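Local structure of putative tetR family transcriptional regulator (2Q24) at residues Asp109-Val114 and Gly119-Asp124; Ala35-Ile40 and Glu59-Ala64; Trp93-Ile98 and Arg177-Val182; Ala135-Ala140 and Ser148-Thr153. The protein probably binds DNA at regulatory sites and controls transcription, as expected of a dimeric member of the TetR family. One frame throughout, in Å; residues are numbered along the deposited sequence.

Interaction 1: Asp109-Val114 and Gly119-Asp124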
loop_
_atom_site.group_PDB
_atom_site.type_symbol
_atom_site.label_atom_id
_atom_site.label_comp_id
_atom_site.label_asym_id
_atom_site.label_seq_id
_atom_site.Cartn_x
_atom_site.Cartn_y
_atom_site.Cartn_z
ATOM N N ASP B 109 18.509 -9.229 -6.407
ATOM C CA ASP B 109 18.502 -10.304 -7.432
ATOM C C ASP B 109 17.129 -10.991 -7.522
ATOM O O ASP B 109 16.680 -11.357 -8.625
ATOM C CB ASP B 109 19.557 -11.373 -7.143
ATOM C CG ASP B 109 20.985 -10.893 -7.379
ATOM O OD1 ASP B 109 21.196 -9.775 -7.926
ATOM O OD2 ASP B 109 21.906 -11.651 -7.009
ATOM N N ALA B 110 16.494 -11.207 -6.369
ATOM C CA ALA B 110 15.200 -11.887 -6.329
ATOM C C ALA B 110 14.138 -11.017 -6.991
ATOM O O ALA B 110 13.331 -11.515 -7.782
ATOM C CB ALA B 110 14.806 -12.254 -4.883
ATOM N N LEU B 111 14.145 -9.712 -6.671
ATOM C CA LEU B 111 13.214 -8.758 -7.272
ATOM C C LEU B 111 13.408 -8.662 -8.793
ATOM O O LEU B 111 12.445 -8.614 -9.543
ATOM C CB LEU B 111 13.331 -7.387 -6.599
ATOM C CG LEU B 111 12.825 -7.355 -5.139
ATOM C CD1 LEU B 111 13.326 -6.077 -4.388
ATOM C CD2 LEU B 111 11.266 -7.485 -5.007
ATOM N N ARG B 112 14.663 -8.643 -9.226
ATOM C CA ARG B 112 15.019 -8.737 -10.663
ATOM C C ARG B 112 14.366 -9.934 -11.366
ATOM O O ARG B 112 13.890 -9.808 -12.496
ATOM C CB ARG B 112 16.523 -8.879 -10.799
ATOM C CG ARG B 112 17.165 -7.982 -11.853
ATOM C CD ARG B 112 17.556 -6.629 -11.211
ATOM N NE ARG B 112 18.592 -6.705 -10.157
ATOM C CZ ARG B 112 19.607 -7.581 -10.108
ATOM N NH1 ARG B 112 19.769 -8.506 -11.055
ATOM N NH2 ARG B 112 20.470 -7.533 -9.097
ATOM N N ALA B 113 14.341 -11.083 -10.693
ATOM C CA ALA B 113 13.830 -12.334 -11.270
ATOM C C ALA B 113 12.303 -12.311 -11.404
ATOM O O ALA B 113 11.728 -12.943 -12.304
ATOM C CB ALA B 113 14.274 -13.516 -10.435
ATOM N N VAL B 114 11.644 -11.565 -10.519
ATOM C CA VAL B 114 10.219 -11.342 -10.678
ATOM C C VAL B 114 9.958 -10.523 -11.968
ATOM O O VAL B 114 9.065 -10.877 -12.758
ATOM C CB VAL B 114 9.608 -10.611 -9.467
ATOM C CG1 VAL B 114 8.130 -10.360 -9.691
ATOM C CG2 VAL B 114 9.811 -11.418 -8.193
ATOM N N GLY B 119 6.625 -10.040 -14.194
ATOM C CA GLY B 119 5.838 -9.592 -13.045
ATOM C C GLY B 119 6.338 -8.252 -12.533
ATOM O O GLY B 119 7.353 -7.723 -13.005
ATOM N N ASP B 120 5.630 -7.683 -11.563
ATOM C CA ASP B 120 5.992 -6.333 -11.087
ATOM C C ASP B 120 5.794 -6.262 -9.607
ATOM O O ASP B 120 4.663 -6.077 -9.139
ATOM C CB ASP B 120 5.195 -5.219 -11.804
ATOM C CG ASP B 120 5.323 -3.844 -11.084
ATOM O OD1 ASP B 120 6.419 -3.516 -10.565
ATOM O OD2 ASP B 120 4.322 -3.111 -11.037
ATOM N N PRO B 121 6.890 -6.444 -8.845
ATOM C CA PRO B 121 6.775 -6.474 -7.399
ATOM C C PRO B 121 6.395 -5.105 -6.816
ATOM O O PRO B 121 5.830 -5.068 -5.739
ATOM C CB PRO B 121 8.178 -6.873 -6.921
ATOM C CG PRO B 121 9.073 -6.677 -8.077
ATOM C CD PRO B 121 8.273 -6.635 -9.320
ATOM N N TYR B 122 6.675 -4.029 -7.548
ATOM C CA TYR B 122 6.755 -2.680 -6.930
ATOM C C TYR B 122 5.433 -1.989 -6.903
ATOM O O TYR B 122 5.120 -1.307 -5.921
ATOM C CB TYR B 122 7.754 -1.782 -7.685
ATOM C CG TYR B 122 9.133 -2.386 -7.701
ATOM C CD1 TYR B 122 9.841 -2.554 -6.512
ATOM C CD2 TYR B 122 9.685 -2.847 -8.889
ATOM C CE1 TYR B 122 11.114 -3.128 -6.492
ATOM C CE2 TYR B 122 10.970 -3.446 -8.889
ATOM C CZ TYR B 122 11.657 -3.571 -7.678
ATOM O OH TYR B 122 12.904 -4.140 -7.639
ATOM N N GLY B 123 4.671 -2.110 -7.985
ATOM C CA GLY B 123 3.334 -1.503 -8.024
ATOM C C GLY B 123 3.417 -0.039 -7.588
ATOM O O GLY B 123 4.257 0.724 -8.092
ATOM N N ASP B 124 2.516 0.339 -6.669
ATOM C CA ASP B 124 2.436 1.718 -6.152
ATOM C C ASP B 124 3.192 1.837 -4.838
ATOM O O ASP B 124 2.861 2.698 -4.021
ATOM C CB ASP B 124 0.951 2.135 -5.994
ATOM C CG ASP B 124 0.348 2.688 -7.354
ATOM O OD1 ASP B 124 0.026 3.887 -7.460
ATOM O OD2 ASP B 124 0.268 1.951 -8.315
#
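P121 is the bump of this contact, its ring pushed into the hollow between L111 and V114 on one side of helix 108-116. At one end of the ring, CB rests on L111 CD2 at 3.7 Å. At the other, P121 CD lies 3.7 Å from V114 CG1; a chi1 of 178° puts this methyl anti to the backbone N, on the loop side. G119 leaves room for that methyl, since a CB there would crowd V114 CG1. Before the proline, G119 N closes the chain back on the helix through a 3.0 Å bond to V114 O, with an N-H...O angle of 148°. Beyond it, Y122 reaches across L111: its OH stands 3.4 Å from L111 CB, and L111 CD1 meets the ring obliquely. The same ring has P121 CG over the rim of one face. D120 fixes this bend as an Asx turn, OD1 accepting from Y122 N at 3.1 Å, above the carboxylate plane. With an alanine at L111, P121 CB would probably be left without its wall and the Y122 ring without one of its apolar neighbours. Helix 58-75 covers L111 and V114 from another side, and P121 O accepts a hydrogen bond from R67 of the second subunit. Within the chain, one main-chain bond and otherwise apolar surfaces thus hold the loop to its helix.

Interaction 2: Ala35-Ile40 and Glu59-Ala64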
loop_
_atom_site.group_PDB
_atom_site.type_symbol
_atom_site.label_atom_id
_atom_site.label_comp_id
_atom_site.label_asym_id
_atom_site.label_seq_id
_atom_site.Cartn_x
_atom_site.Cartn_y
_atom_site.Cartn_z
ATOM N N ALA B 35 18.589 -18.741 -2.349
ATOM C CA ALA B 35 17.632 -19.098 -1.312
ATOM C C ALA B 35 16.955 -20.431 -1.636
ATOM O O ALA B 35 16.502 -20.660 -2.752
ATOM C CB ALA B 35 16.605 -18.004 -1.153
ATOM N N HIS B 36 16.946 -21.320 -0.653
ATOM C CA HIS B 36 16.239 -22.582 -0.773
ATOM C C HIS B 36 14.882 -22.374 -0.153
ATOM O O HIS B 36 14.780 -21.808 0.942
ATOM C CB HIS B 36 17.004 -23.677 -0.038
ATOM C CG HIS B 36 18.107 -24.282 -0.843
ATOM N ND1 HIS B 36 19.416 -23.857 -0.761
ATOM C CD2 HIS B 36 18.088 -25.268 -1.768
ATOM C CE1 HIS B 36 20.163 -24.576 -1.581
ATOM N NE2 HIS B 36 19.380 -25.435 -2.207
ATOM N N LEU B 37 13.834 -22.818 -0.836
ATOM C CA LEU B 37 12.474 -22.640 -0.338
ATOM C C LEU B 37 12.207 -23.412 0.966
ATOM O O LEU B 37 11.409 -22.950 1.802
ATOM C CB LEU B 37 11.434 -22.989 -1.413
ATOM C CG LEU B 37 11.460 -22.087 -2.659
ATOM C CD1 LEU B 37 10.467 -22.575 -3.698
ATOM C CD2 LEU B 37 11.202 -20.616 -2.273
ATOM N N GLU B 38 12.876 -24.562 1.115
ATOM C CA GLU B 38 12.894 -25.346 2.370
ATOM C C GLU B 38 13.331 -24.523 3.590
ATOM O O GLU B 38 12.743 -24.686 4.666
ATOM C CB GLU B 38 13.739 -26.633 2.234
ATOM N N ARG B 39 14.328 -23.627 3.421
ATOM C CA ARG B 39 14.780 -22.747 4.515
ATOM C C ARG B 39 13.701 -21.743 4.961
ATOM O O ARG B 39 13.525 -21.513 6.160
ATOM C CB ARG B 39 16.104 -22.024 4.187
ATOM C CG ARG B 39 16.556 -21.047 5.275
ATOM C CD ARG B 39 18.067 -20.942 5.400
ATOM N NE ARG B 39 18.595 -19.715 4.802
ATOM C CZ ARG B 39 18.930 -18.623 5.489
ATOM N NH1 ARG B 39 18.790 -18.586 6.812
ATOM N NH2 ARG B 39 19.400 -17.557 4.848
ATOM N N ILE B 40 12.986 -21.160 3.989
ATOM C CA ILE B 40 11.859 -20.250 4.238
ATOM C C ILE B 40 10.715 -20.954 4.947
ATOM O O ILE B 40 10.210 -20.460 5.963
ATOM C CB ILE B 40 11.318 -19.580 2.923
ATOM C CG1 ILE B 40 12.431 -18.744 2.283
ATOM C CG2 ILE B 40 10.016 -18.758 3.225
ATOM C CD1 ILE B 40 12.141 -18.196 0.894
ATOM N N GLU B 59 8.804 -16.734 -7.900
ATOM C CA GLU B 59 8.563 -15.302 -8.118
ATOM C C GLU B 59 7.270 -14.785 -7.468
ATOM O O GLU B 59 7.198 -13.620 -7.062
ATOM C CB GLU B 59 8.703 -14.851 -9.586
ATOM C CG GLU B 59 8.633 -15.854 -10.685
ATOM C CD GLU B 59 9.637 -16.992 -10.580
ATOM O OE1 GLU B 59 10.854 -16.798 -10.797
ATOM O OE2 GLU B 59 9.177 -18.102 -10.291
ATOM N N ALA B 60 6.265 -15.646 -7.352
ATOM C CA ALA B 60 5.041 -15.237 -6.665
ATOM C C ALA B 60 5.335 -15.039 -5.161
ATOM O O ALA B 60 4.825 -14.102 -4.531
ATOM C CB ALA B 60 3.982 -16.231 -6.877
ATOM N N LEU B 61 6.157 -15.924 -4.608
ATOM C CA LEU B 61 6.619 -15.789 -3.199
ATOM C C LEU B 61 7.403 -14.511 -2.982
ATOM O O LEU B 61 7.135 -13.763 -2.044
ATOM C CB LEU B 61 7.428 -17.030 -2.738
ATOM C CG LEU B 61 7.840 -17.013 -1.264
ATOM C CD1 LEU B 61 6.588 -16.912 -0.362
ATOM C CD2 LEU B 61 8.716 -18.242 -0.890
ATOM N N ILE B 62 8.377 -14.241 -3.846
ATOM C CA ILE B 62 9.182 -13.012 -3.739
ATOM C C ILE B 62 8.295 -11.778 -3.825
ATOM O O ILE B 62 8.386 -10.892 -2.980
ATOM C CB ILE B 62 10.214 -12.956 -4.897
ATOM C CG1 ILE B 62 11.260 -14.065 -4.693
ATOM C CG2 ILE B 62 10.909 -11.578 -4.962
ATOM C CD1 ILE B 62 11.990 -14.449 -5.989
ATOM N N GLU B 63 7.425 -11.728 -4.835
ATOM C CA GLU B 63 6.512 -10.559 -4.974
ATOM C C GLU B 63 5.634 -10.347 -3.751
ATOM O O GLU B 63 5.552 -9.227 -3.209
ATOM C CB GLU B 63 5.636 -10.675 -6.233
ATOM C CG GLU B 63 4.609 -9.559 -6.250
ATOM C CD GLU B 63 3.801 -9.471 -7.496
ATOM O OE1 GLU B 63 4.232 -9.985 -8.544
ATOM O OE2 GLU B 63 2.693 -8.897 -7.392
ATOM N N ALA B 64 4.950 -11.405 -3.311
ATOM C CA ALA B 64 4.111 -11.332 -2.088
ATOM C C ALA B 64 4.883 -10.888 -0.830
ATOM O O ALA B 64 4.398 -10.066 -0.034
ATOM C CB ALA B 64 3.437 -12.678 -1.834
#
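L61 sends its side chain from helix 58-75 into the notch between L37 and I40, which lie one turn apart on helix 37-43. The CA atoms of L37 and L61 are 9.5 Å apart, so the side chains alone bridge the two helices. Followed outward, L61 CB starts toward the other helix but is still 5.2 Å from L37 CD2. CG comes next, carried anti to the backbone N (chi1 -175°), and stands nearly level between the two partners, about 5.0 Å from both L37 CD2 and I40 CD1. There the chain forks. The CD1 branch turns aside from these two residues, and CD2 completes the reach, touching L37 CD2 at 3.7 Å and I40 CD1 at 3.9 Å. The two receiving methyls, L37 CD2 and I40 CD1, are themselves 4.1 Å apart, which makes the meeting point a nearly equilateral triangle of methyl groups. I40 comes to it tip to tip with L61, whereas L37 runs past L61 in the opposite direction. No hydrogen bond crosses the contact, and its cohesion is van der Waals and hydrophobic.

L51 of helix 48-54 packs on both I40 and L61, and F28 of helix 17-31 packs on I40 as well. Helices 17-31, 37-43 and 48-54 form the three-helix DNA-binding domain of the TetR family, with 37-43 opening the predicted helix-turn-helix and 48-54 its probable recognition helix; helix 58-75 packs against this domain and leads into the body of the regulator.

Interaction 3: Trp93-Ile98 and Arg177-Val182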
loop_
_atom_site.group_PDB
_atom_site.type_symbol
_atom_site.label_atom_id
_atom_site.label_comp_id
_atom_site.label_asym_id
_atom_site.label_seq_id
_atom_site.Cartn_x
_atom_site.Cartn_y
_atom_site.Cartn_z
ATOM N N TRP B 93 9.507 5.269 12.948
ATOM C CA TRP B 93 9.177 4.778 11.609
ATOM C C TRP B 93 10.341 4.871 10.620
ATOM O O TRP B 93 10.525 4.006 9.781
ATOM C CB TRP B 93 7.960 5.556 11.076
ATOM C CG TRP B 93 7.425 5.013 9.746
ATOM C CD1 TRP B 93 6.442 4.057 9.564
ATOM C CD2 TRP B 93 7.855 5.413 8.455
ATOM N NE1 TRP B 93 6.238 3.849 8.202
ATOM C CE2 TRP B 93 7.102 4.661 7.499
ATOM C CE3 TRP B 93 8.828 6.330 7.999
ATOM C CZ2 TRP B 93 7.256 4.846 6.122
ATOM C CZ3 TRP B 93 8.991 6.512 6.593
ATOM C CH2 TRP B 93 8.226 5.746 5.682
ATOM N N THR B 94 11.131 5.919 10.683
ATOM C CA THR B 94 12.271 6.023 9.807
ATOM C C THR B 94 13.271 4.865 9.988
ATOM O O THR B 94 13.879 4.454 9.068
ATOM C CB THR B 94 12.991 7.386 9.908
ATOM O OG1 THR B 94 13.605 7.535 11.165
ATOM C CG2 THR B 94 12.079 8.512 9.594
ATOM N N ARG B 95 13.419 4.364 11.203
ATOM C CA ARG B 95 14.220 3.146 11.415
ATOM C C ARG B 95 13.584 1.950 10.684
ATOM O O ARG B 95 14.288 1.153 10.051
ATOM C CB ARG B 95 14.452 2.877 12.927
ATOM C CG ARG B 95 15.371 3.871 13.593
ATOM C CD ARG B 95 15.804 3.503 15.082
ATOM N NE ARG B 95 16.164 2.102 15.167
ATOM C CZ ARG B 95 17.403 1.614 15.052
ATOM N NH1 ARG B 95 18.447 2.426 14.888
ATOM N NH2 ARG B 95 17.587 0.296 15.126
ATOM N N ARG B 96 12.257 1.842 10.739
ATOM C CA ARG B 96 11.546 0.766 10.010
ATOM C C ARG B 96 11.705 0.942 8.507
ATOM O O ARG B 96 11.833 -0.038 7.765
ATOM C CB ARG B 96 10.041 0.710 10.392
ATOM C CG ARG B 96 9.795 0.387 11.892
ATOM C CD ARG B 96 10.473 -0.920 12.297
ATOM N NE ARG B 96 9.750 -2.056 11.792
ATOM C CZ ARG B 96 10.295 -3.185 11.325
ATOM N NH1 ARG B 96 11.619 -3.363 11.240
ATOM N NH2 ARG B 96 9.476 -4.151 10.930
ATOM N N PHE B 97 11.699 2.186 8.053
ATOM C CA PHE B 97 11.985 2.440 6.638
ATOM C C PHE B 97 13.380 1.915 6.282
ATOM O O PHE B 97 13.538 1.245 5.237
ATOM C CB PHE B 97 11.925 3.937 6.297
ATOM C CG PHE B 97 12.257 4.209 4.842
ATOM C CD1 PHE B 97 11.255 4.221 3.887
ATOM C CD2 PHE B 97 13.577 4.378 4.443
ATOM C CE1 PHE B 97 11.582 4.451 2.541
ATOM C CE2 PHE B 97 13.904 4.564 3.110
ATOM C CZ PHE B 97 12.927 4.621 2.174
ATOM N N ILE B 98 14.405 2.248 7.095
ATOM C CA ILE B 98 15.760 1.763 6.765
ATOM C C ILE B 98 15.793 0.244 6.778
ATOM O O ILE B 98 16.440 -0.358 5.922
ATOM C CB ILE B 98 16.866 2.376 7.682
ATOM C CG1 ILE B 98 16.936 3.855 7.389
ATOM C CG2 ILE B 98 18.281 1.733 7.421
ATOM C CD1 ILE B 98 17.532 4.200 6.020
ATOM N N ARG B 177 23.220 7.486 13.250
ATOM C CA ARG B 177 23.696 8.888 13.265
ATOM C C ARG B 177 23.186 9.752 12.091
ATOM O O ARG B 177 22.845 10.924 12.289
ATOM C CB ARG B 177 25.207 9.004 13.383
ATOM C CG ARG B 177 25.705 8.488 14.799
ATOM C CD ARG B 177 27.181 8.762 15.052
ATOM N NE ARG B 177 28.050 8.286 13.981
ATOM C CZ ARG B 177 28.635 7.103 13.914
ATOM N NH1 ARG B 177 28.524 6.216 14.905
ATOM N NH2 ARG B 177 29.372 6.826 12.844
ATOM N N LEU B 178 23.100 9.151 10.904
ATOM C CA LEU B 178 22.518 9.855 9.730
ATOM C C LEU B 178 21.035 10.122 9.906
ATOM O O LEU B 178 20.551 11.204 9.586
ATOM C CB LEU B 178 22.752 9.020 8.469
ATOM C CG LEU B 178 24.210 9.003 7.983
ATOM C CD1 LEU B 178 24.317 7.980 6.864
ATOM C CD2 LEU B 178 24.603 10.401 7.423
ATOM N N LEU B 179 20.294 9.142 10.437
ATOM C CA LEU B 179 18.897 9.387 10.768
ATOM C C LEU B 179 18.770 10.564 11.736
ATOM O O LEU B 179 17.918 11.430 11.532
ATOM C CB LEU B 179 18.177 8.141 11.350
ATOM C CG LEU B 179 17.823 7.044 10.310
ATOM C CD1 LEU B 179 17.213 5.822 11.022
ATOM C CD2 LEU B 179 16.851 7.561 9.227
ATOM N N ASP B 180 19.637 10.615 12.741
ATOM C CA ASP B 180 19.582 11.696 13.738
ATOM C C ASP B 180 19.818 13.053 13.048
ATOM O O ASP B 180 19.137 14.039 13.350
ATOM C CB ASP B 180 20.627 11.457 14.819
ATOM C CG ASP B 180 20.204 10.344 15.803
ATOM O OD1 ASP B 180 19.029 9.904 15.762
ATOM O OD2 ASP B 180 21.051 9.865 16.581
ATOM N N LEU B 181 20.765 13.079 12.125
ATOM C CA LEU B 181 21.149 14.308 11.433
ATOM C C LEU B 181 19.980 14.790 10.599
ATOM O O LEU B 181 19.639 15.984 10.617
ATOM C CB LEU B 181 22.368 14.087 10.537
ATOM C CG LEU B 181 22.832 15.246 9.680
ATOM C CD1 LEU B 181 23.237 16.479 10.516
ATOM C CD2 LEU B 181 24.012 14.761 8.865
ATOM N N VAL B 182 19.353 13.862 9.883
ATOM C CA VAL B 182 18.184 14.225 9.006
ATOM C C VAL B 182 17.009 14.718 9.849
ATOM O O VAL B 182 16.413 15.748 9.537
ATOM C CB VAL B 182 17.762 13.021 8.127
ATOM C CG1 VAL B 182 16.392 13.258 7.514
ATOM C CG2 VAL B 182 18.816 12.823 7.030
#
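L179 projects from helix 172-185 and sets its forked end among T94, R95 and I98 of helix 86-106. The axes of the two short segments pass 11.0 Å apart at an angle of 133°, an oblique, roughly antiparallel packing in which this one leucine spans most of the distance. Of its two methyls, CD1 is nearest the aliphatic stem of R95, with R95 CG at 3.7 Å, the two side chains crossing at about a right angle. CD2 is nearest T94, 3.9 Å from its CB and 3.8 Å from OG1. I98 meets the fork as a whole, its CG1 lying 4.1 Å from both L179 CD1 and L179 CD2. In I98 a bend at chi2 (-71°) turns its own CD1 aside, which leaves CG1 as the nearest part of that side chain. T94 OG1 sits between its backbone N and carbonyl carbon, where it hydrogen-bonds to R91 O one turn back, and the hydroxyl beside the leucine thus has its polar need met within its own helix. R95, by contrast, lends only its stem to L179, its NH1 forming a salt bridge with E176 of helix 172-185.

Replacing L179 by an alanine would probably open a gap between the helices and leave T94, I98 and the R95 stem without their shared apolar partner. L159 of helix 152-165 packs on L179 as well. Dispersion and burial of apolar surface hold the centre of the contact, while the R95-E176 pair ties the two helices at its margin.

Interaction 4: Ala135-Ala140 and Ser148-Thr153; sequences ALMDAA and SDIRST
I150 O is the polar atom that M137 approaches most closely, with CE 3.8 Å away, but this is a van der Waals contact and no hydrogen bond crosses between the segments. M137, present as selenomethionine in place of methionine, does all the touching from its side. Its CG lies anti to the carbonyl carbon (chi1 -56°), and the chain runs out straight before bending at the selenium (chi3 62°), which turns the terminal methyl to I150. CE then lies 3.9 Å from both I150 CB and I150 CG2. SE itself rests near the backbone of the next helix, 4.1 Å from S152 CA. The contact thus closes a helical hairpin in the C-terminal domain, in which helix 125-142 is followed by a loop and the chain comes back along it to begin helix 152-165. I150 crosses M137 obliquely and also packs on L186, near the end of the chain, whereas I146 in the hairpin loop covers M137. In one of its two conformers S152 OG can hydrogen-bond to T134 OG1. On another side of helix 125-142, A135 and D138 pack on P78 of the second subunit.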
loop_
_atom_site.group_PDB
_atom_site.type_symbol
_atom_site.label_atom_id
_atom_site.label_comp_id
_atom_site.label_asym_id
_atom_site.label_seq_id
_atom_site.Cartn_x
_atom_site.Cartn_y
_atom_site.Cartn_z
ATOM N N ALA B 135 1.779 11.371 6.243
ATOM C CA ALA B 135 0.935 11.291 7.432
ATOM C C ALA B 135 1.719 11.634 8.729
ATOM O O ALA B 135 1.271 12.482 9.543
ATOM C CB ALA B 135 0.205 9.932 7.528
ATOM N N LEU B 136 2.914 11.066 8.827
ATOM C CA LEU B 136 3.825 11.311 9.977
ATOM C C LEU B 136 4.253 12.770 10.007
ATOM O O LEU B 136 4.184 13.431 11.067
ATOM C CB LEU B 136 5.010 10.373 9.880
ATOM C CG LEU B 136 4.722 8.872 10.225
ATOM C CD1 LEU B 136 5.932 8.102 9.587
ATOM C CD2 LEU B 136 4.531 8.614 11.716
HETATM N N MSE B 137 4.703 13.287 8.863
HETATM C CA MSE B 137 5.201 14.675 8.823
HETATM C C MSE B 137 4.079 15.704 9.009
HETATM O O MSE B 137 4.282 16.680 9.710
HETATM C CB MSE B 137 6.005 14.910 7.547
HETATM C CG MSE B 137 7.143 13.889 7.465
HETATM SE SE MSE B 137 8.216 14.301 5.884
HETATM C CE MSE B 137 8.840 16.076 6.309
ATOM N N ASP B 138 2.897 15.438 8.452
ATOM C CA ASP B 138 1.758 16.304 8.683
ATOM C C ASP B 138 1.458 16.367 10.192
ATOM O O ASP B 138 1.220 17.465 10.733
ATOM C CB ASP B 138 0.517 15.787 7.944
ATOM C CG ASP B 138 0.545 16.109 6.468
ATOM O OD1 ASP B 138 1.503 16.781 5.991
ATOM O OD2 ASP B 138 -0.419 15.680 5.776
ATOM N N ALA B 139 1.450 15.221 10.868
ATOM C CA ALA B 139 1.099 15.248 12.327
ATOM C C ALA B 139 2.181 15.983 13.122
ATOM O O ALA B 139 1.885 16.759 14.043
ATOM C CB ALA B 139 0.919 13.837 12.880
ATOM N N ALA B 140 3.445 15.715 12.811
ATOM C CA ALA B 140 4.543 16.334 13.593
ATOM C C ALA B 140 4.589 17.854 13.332
ATOM O O ALA B 140 4.874 18.628 14.254
ATOM C CB ALA B 140 5.909 15.632 13.280
ATOM N N SER B 148 7.390 22.778 8.828
ATOM C CA SER B 148 6.290 22.339 7.958
ATOM C C SER B 148 6.624 22.485 6.463
ATOM O O SER B 148 5.773 22.190 5.595
ATOM C CB SER B 148 5.027 23.155 8.261
ATOM O OG SER B 148 5.296 24.514 8.001
ATOM N N ASP B 149 7.846 22.916 6.166
ATOM C CA ASP B 149 8.212 23.218 4.782
ATOM C C ASP B 149 9.065 22.166 4.057
ATOM O O ASP B 149 9.617 22.449 2.985
ATOM C CB ASP B 149 8.925 24.565 4.732
ATOM C CG ASP B 149 10.263 24.534 5.484
ATOM O OD1 ASP B 149 10.355 23.738 6.421
ATOM O OD2 ASP B 149 11.204 25.284 5.174
ATOM N N ILE B 150 9.187 20.986 4.623
ATOM C CA ILE B 150 9.879 19.903 3.913
ATOM C C ILE B 150 8.902 18.991 3.178
ATOM O O ILE B 150 7.856 18.667 3.703
ATOM C CB ILE B 150 10.786 19.083 4.865
ATOM C CG1 ILE B 150 11.798 19.998 5.545
ATOM C CG2 ILE B 150 11.458 17.918 4.104
ATOM C CD1 ILE B 150 12.811 20.773 4.567
ATOM N N ARG B 151 9.283 18.578 1.973
ATOM C CA ARG B 151 8.483 17.739 1.105
ATOM C C ARG B 151 8.711 16.265 1.462
ATOM O O ARG B 151 9.838 15.868 1.695
ATOM C CB ARG B 151 8.888 17.998 -0.368
ATOM C CG ARG B 151 9.250 19.501 -0.754
ATOM C CD ARG B 151 8.919 19.811 -2.220
ATOM N NE ARG B 151 9.594 20.944 -2.900
ATOM C CZ ARG B 151 9.896 22.152 -2.406
ATOM N NH1 ARG B 151 9.606 22.519 -1.175
ATOM N NH2 ARG B 151 10.515 23.033 -3.194
ATOM N N SER B 152 7.642 15.463 1.486
ATOM C CA SER B 152 7.796 14.059 1.789
ATOM C C SER B 152 8.604 13.316 0.699
ATOM O O SER B 152 9.280 12.351 1.003
ATOM C CB SER B 152 6.435 13.393 2.084
ATOM O OG SER B 152 5.493 13.738 1.097
ATOM N N THR B 153 8.561 13.780 -0.543
ATOM C CA THR B 153 9.375 13.104 -1.567
ATOM C C THR B 153 10.891 13.319 -1.301
ATOM O O THR B 153 11.750 12.479 -1.639
ATOM C CB THR B 153 8.983 13.518 -2.981
ATOM O OG1 THR B 153 9.824 12.816 -3.901
ATOM C CG2 THR B 153 9.160 14.959 -3.169
#

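How the interactions relate
Interactions 2 and 3 are the buried contacts, each made by one leucine between two helices without a hydrogen bond. Interactions 1 and 4 are only partly buried: both set a loop against the helix before it, and both lie where the second subunit packs. Interaction 1 alone has a hydrogen bond between its segments. It also joins interaction 2 directly, V114 CG2 meeting I62 CG2 at 3.4 Å: helix 58-75 packs on helix 37-43 on one side and helix 108-116 on another, connecting the two parts. On the far side of the chain's centre from interaction 2, W93 of interaction 3 packs on L136 of interaction 4, joining helices 86-106 and 125-142. The centres of interactions 2 and 3 are about 28 Å apart.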